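Local coordinates for protein malic enzyme (Entamoeba histolytica, PDB 3NV9) that probably catalyses the oxidative decarboxylation of malate to pyruvate, with reduction of NAD or NADP, as malic enzymes do, at residues Pro189-Ser200 with Ala375-Ala383. Sequence-based numbering, arbitrary orientation.
With SO4 (sulfate ion), chain C; SO4 (sulfate ion), chain I.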
loop_
_atom_site.group_PDB
_atom_site.type_symbol
_atom_site.label_atom_id
_atom_site.label_comp_id
_atom_site.label_asym_id
_atom_site.label_seq_id
_atom_site.Cartn_x
_atom_site.Cartn_y
_atom_site.Cartn_z
ATOM N N PRO A 189 -12.948 10.860 2.772
ATOM C CA PRO A 189 -13.731 10.224 3.817
ATOM C C PRO A 189 -12.907 9.332 4.762
ATOM O O PRO A 189 -12.124 8.481 4.299
ATOM C CB PRO A 189 -14.719 9.330 3.026
ATOM C CG PRO A 189 -14.034 9.061 1.765
ATOM C CD PRO A 189 -13.339 10.383 1.440
ATOM N N VAL A 190 -13.136 9.534 6.069
ATOM C CA VAL A 190 -12.553 8.742 7.133
ATOM C C VAL A 190 -13.654 8.160 8.003
ATOM O O VAL A 190 -14.568 8.874 8.430
ATOM C CB VAL A 190 -11.591 9.604 8.031
ATOM C CG1 VAL A 190 -10.968 8.768 9.190
ATOM C CG2 VAL A 190 -10.527 10.163 7.167
ATOM N N TRP A 191 -13.571 6.870 8.268
ATOM C CA TRP A 191 -14.590 6.219 9.069
ATOM C C TRP A 191 -13.882 5.129 9.856
ATOM O O TRP A 191 -12.722 4.856 9.610
ATOM C CB TRP A 191 -15.734 5.701 8.174
ATOM C CG TRP A 191 -15.546 4.342 7.611
ATOM C CD1 TRP A 191 -14.406 3.839 7.058
ATOM C CD2 TRP A 191 -16.543 3.291 7.514
ATOM N NE1 TRP A 191 -14.628 2.536 6.628
ATOM C CE2 TRP A 191 -15.922 2.178 6.921
ATOM C CE3 TRP A 191 -17.895 3.184 7.890
ATOM C CZ2 TRP A 191 -16.611 0.975 6.682
ATOM C CZ3 TRP A 191 -18.585 1.989 7.641
ATOM C CH2 TRP A 191 -17.940 0.912 7.052
ATOM N N HIS A 192 -14.576 4.524 10.800
ATOM C CA HIS A 192 -13.998 3.517 11.656
ATOM C C HIS A 192 -14.900 2.255 11.481
ATOM O O HIS A 192 -16.067 2.242 11.850
ATOM C CB HIS A 192 -13.857 4.096 13.094
ATOM C CG HIS A 192 -13.412 3.110 14.145
ATOM N ND1 HIS A 192 -12.733 1.947 13.862
ATOM C CD2 HIS A 192 -13.506 3.153 15.490
ATOM C CE1 HIS A 192 -12.477 1.286 14.983
ATOM N NE2 HIS A 192 -12.935 2.003 15.987
ATOM N N ASP A 193 -14.356 1.233 10.810
ATOM C CA ASP A 193 -15.110 0.060 10.395
ATOM C C ASP A 193 -15.809 -0.548 11.606
ATOM O O ASP A 193 -16.982 -0.869 11.532
ATOM C CB ASP A 193 -14.138 -0.949 9.760
ATOM C CG ASP A 193 -14.827 -2.096 8.998
ATOM O OD1 ASP A 193 -16.053 -2.026 8.746
ATOM O OD2 ASP A 193 -14.117 -3.094 8.693
ATOM N N ASP A 194 -15.100 -0.687 12.729
ATOM C CA ASP A 194 -15.743 -1.207 13.963
ATOM C C ASP A 194 -16.918 -0.373 14.491
ATOM O O ASP A 194 -17.706 -0.882 15.273
ATOM C CB ASP A 194 -14.726 -1.328 15.074
ATOM C CG ASP A 194 -13.613 -2.188 14.690
ATOM O OD1 ASP A 194 -13.750 -3.427 14.826
ATOM O OD2 ASP A 194 -12.604 -1.623 14.233
ATOM N N GLN A 195 -17.013 0.887 14.078
ATOM C CA GLN A 195 -18.144 1.723 14.478
ATOM C C GLN A 195 -19.281 1.539 13.465
ATOM O O GLN A 195 -20.040 0.614 13.624
ATOM C CB GLN A 195 -17.737 3.185 14.682
ATOM C CG GLN A 195 -17.055 3.461 16.052
ATOM C CD GLN A 195 -16.513 4.867 16.132
ATOM O OE1 GLN A 195 -17.249 5.845 16.093
ATOM N NE2 GLN A 195 -15.210 4.980 16.152
ATOM N N GLN A 196 -19.377 2.354 12.415
ATOM C CA GLN A 196 -20.538 2.227 11.504
ATOM C C GLN A 196 -20.577 0.877 10.670
ATOM O O GLN A 196 -21.632 0.327 10.378
ATOM C CB GLN A 196 -20.590 3.425 10.553
ATOM C CG GLN A 196 -20.692 4.799 11.198
ATOM C CD GLN A 196 -20.297 5.893 10.213
ATOM O OE1 GLN A 196 -19.213 5.827 9.620
ATOM N NE2 GLN A 196 -21.192 6.893 10.009
ATOM N N GLY A 197 -19.400 0.353 10.330
ATOM C CA GLY A 197 -19.303 -0.900 9.604
ATOM C C GLY A 197 -20.004 -2.032 10.304
ATOM O O GLY A 197 -20.929 -2.632 9.739
ATOM N N THR A 198 -19.579 -2.317 11.534
ATOM C CA THR A 198 -20.222 -3.333 12.380
ATOM C C THR A 198 -21.696 -3.054 12.636
ATOM O O THR A 198 -22.495 -3.937 12.643
ATOM C CB THR A 198 -19.474 -3.473 13.740
ATOM O OG1 THR A 198 -18.130 -3.910 13.496
ATOM C CG2 THR A 198 -20.198 -4.467 14.702
ATOM N N ALA A 199 -22.046 -1.820 12.938
ATOM C CA ALA A 199 -23.420 -1.456 13.207
ATOM C C ALA A 199 -24.213 -1.589 11.916
ATOM O O ALA A 199 -25.322 -2.067 11.946
ATOM C CB ALA A 199 -23.493 -0.063 13.740
ATOM N N SER A 200 -23.640 -1.248 10.770
ATOM C CA SER A 200 -24.375 -1.538 9.499
ATOM C C SER A 200 -24.893 -2.995 9.357
ATOM O O SER A 200 -26.073 -3.224 9.125
ATOM C CB SER A 200 -23.532 -1.153 8.288
ATOM O OG SER A 200 -24.291 -1.236 7.122
ATOM N N ALA A 375 -17.950 10.689 -1.642
ATOM C CA ALA A 375 -18.514 11.182 -0.413
ATOM C C ALA A 375 -17.416 11.692 0.486
ATOM O O ALA A 375 -16.309 11.100 0.594
ATOM C CB ALA A 375 -19.332 10.135 0.317
ATOM N N ARG A 376 -17.747 12.789 1.140
ATOM C CA ARG A 376 -16.842 13.485 2.055
ATOM C C ARG A 376 -16.749 12.748 3.369
ATOM O O ARG A 376 -15.686 12.719 3.972
ATOM C CB ARG A 376 -17.343 14.918 2.310
ATOM C CG ARG A 376 -17.271 15.851 1.086
ATOM C CD ARG A 376 -17.913 17.202 1.517
ATOM N NE ARG A 376 -18.354 18.017 0.406
ATOM C CZ ARG A 376 -17.563 18.860 -0.261
ATOM N NH1 ARG A 376 -16.270 18.979 0.065
ATOM N NH2 ARG A 376 -18.066 19.592 -1.267
ATOM N N LYS A 377 -17.837 12.131 3.794
ATOM C CA LYS A 377 -17.932 11.485 5.110
ATOM C C LYS A 377 -18.756 10.221 4.915
ATOM O O LYS A 377 -19.560 10.195 3.983
ATOM C CB LYS A 377 -18.731 12.381 6.070
ATOM C CG LYS A 377 -17.975 13.603 6.597
ATOM C CD LYS A 377 -18.911 14.825 7.018
ATOM C CE LYS A 377 -20.285 14.367 7.533
ATOM N NZ LYS A 377 -21.121 15.557 7.881
ATOM N N ILE A 378 -18.611 9.211 5.794
ATOM C CA ILE A 378 -19.567 8.122 5.810
ATOM C C ILE A 378 -20.585 8.508 6.830
ATOM O O ILE A 378 -20.287 8.526 8.027
ATOM C CB ILE A 378 -19.005 6.672 6.151
ATOM C CG1 ILE A 378 -17.851 6.179 5.237
ATOM C CG2 ILE A 378 -20.090 5.663 6.046
ATOM C CD1 ILE A 378 -17.864 6.585 3.785
ATOM N N THR A 379 -21.819 8.794 6.387
ATOM C CA THR A 379 -22.851 9.234 7.359
ATOM C C THR A 379 -23.529 8.015 7.911
ATOM O O THR A 379 -23.391 6.941 7.339
ATOM C CB THR A 379 -23.920 10.122 6.713
ATOM O OG1 THR A 379 -24.581 9.341 5.722
ATOM C CG2 THR A 379 -23.261 11.340 6.075
ATOM N N ASP A 380 -24.273 8.188 9.002
ATOM C CA ASP A 380 -25.071 7.116 9.586
ATOM C C ASP A 380 -26.155 6.678 8.576
ATOM O O ASP A 380 -26.449 5.509 8.434
ATOM C CB ASP A 380 -25.716 7.533 10.911
ATOM C CG ASP A 380 -24.723 7.602 12.081
ATOM O OD1 ASP A 380 -23.515 7.290 11.888
ATOM O OD2 ASP A 380 -25.164 7.970 13.227
ATOM N N ASN A 381 -26.720 7.621 7.856
ATOM C CA ASN A 381 -27.718 7.280 6.853
ATOM C C ASN A 381 -27.169 6.309 5.805
ATOM O O ASN A 381 -27.828 5.350 5.424
ATOM C CB ASN A 381 -28.263 8.547 6.228
ATOM C CG ASN A 381 -29.157 9.323 7.196
ATOM O OD1 ASN A 381 -29.534 8.814 8.248
ATOM N ND2 ASN A 381 -29.507 10.560 6.833
ATOM N N MET A 382 -25.940 6.577 5.385
ATOM C CA MET A 382 -25.281 5.792 4.375
ATOM C C MET A 382 -25.068 4.381 4.918
ATOM O O MET A 382 -25.376 3.407 4.225
ATOM C CB MET A 382 -23.958 6.437 4.017
ATOM C CG MET A 382 -24.115 7.573 3.042
ATOM S SD MET A 382 -22.602 8.545 3.030
ATOM C CE MET A 382 -21.476 7.435 2.104
ATOM N N ALA A 383 -24.584 4.278 6.170
ATOM C CA ALA A 383 -24.463 2.977 6.826
ATOM C C ALA A 383 -25.769 2.220 6.846
ATOM O O ALA A 383 -25.779 1.009 6.701
ATOM C CB ALA A 383 -23.956 3.118 8.233
HETATM S S SO4 C . -23.470 12.174 10.441
HETATM O O1 SO4 C . -24.570 13.080 10.671
HETATM O O2 SO4 C . -22.778 12.598 9.226
HETATM O O3 SO4 C . -22.552 12.232 11.572
HETATM O O4 SO4 C . -23.972 10.822 10.428
HETATM S S SO4 I . -14.503 19.816 -2.475
HETATM O O1 SO4 I . -15.893 19.493 -2.810
HETATM O O2 SO4 I . -13.893 20.397 -3.672
HETATM O O3 SO4 I . -14.461 20.765 -1.363
HETATM O O4 SO4 I . -13.753 18.629 -2.074
HETATM O O HOH W 1 -17.014 9.511 8.225
HETATM O O HOH W 2 -13.948 12.477 6.182
#
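The amide of Q196 reaches from the first turns of helix 193-213 to the start of helix 380-396. Q196 CG lies beside its backbone N (chi1 -59°) and the chain runs extended beyond it, carrying the amide to I378 and D380. Q196 NE2 gives two nearly straight hydrogen bonds, one to I378 O at 2.7 Å and one to D380 OD1 at 3.0 Å. Both acceptors lie close to the amide plane and fix its rotation. NE2 sits above the carbonyl plane of I378, whereas D380 offers its anti lone pair, its carboxylate turned 65° from the amide. D380 OD2 forms a salt bridge with R236. D380 N donates to a sulfate ion, probably from the crystallisation liquor. A T379-M382 capping box starts this helix: T379 OG1 accepts from M382 N and also bonds D428, while the return bond to M382 SD is weak.

The contact joins two parts of the malic enzyme fold. Strand 190-192, an edge strand of a parallel sheet with four strands within this chain, leads directly into helix 193-213. The two helices meet where S200 OG, anti to its backbone N (chi1 -171°), donates to A383 O at 2.7 Å, slightly off the carbonyl plane, and where Q196 CB lies 4.1 Å from A383 CB.

I378 packs on W191, its CG1 3.7 Å from W191 CB. Q196 OE1, in plane at the edge of the W191 ring, is 3.6 Å from I378 CB. P189 CD lies 3.2 Å from A375 O. Two waters bridge the backbones, V190 O to I378 N and V190 N to R376 O.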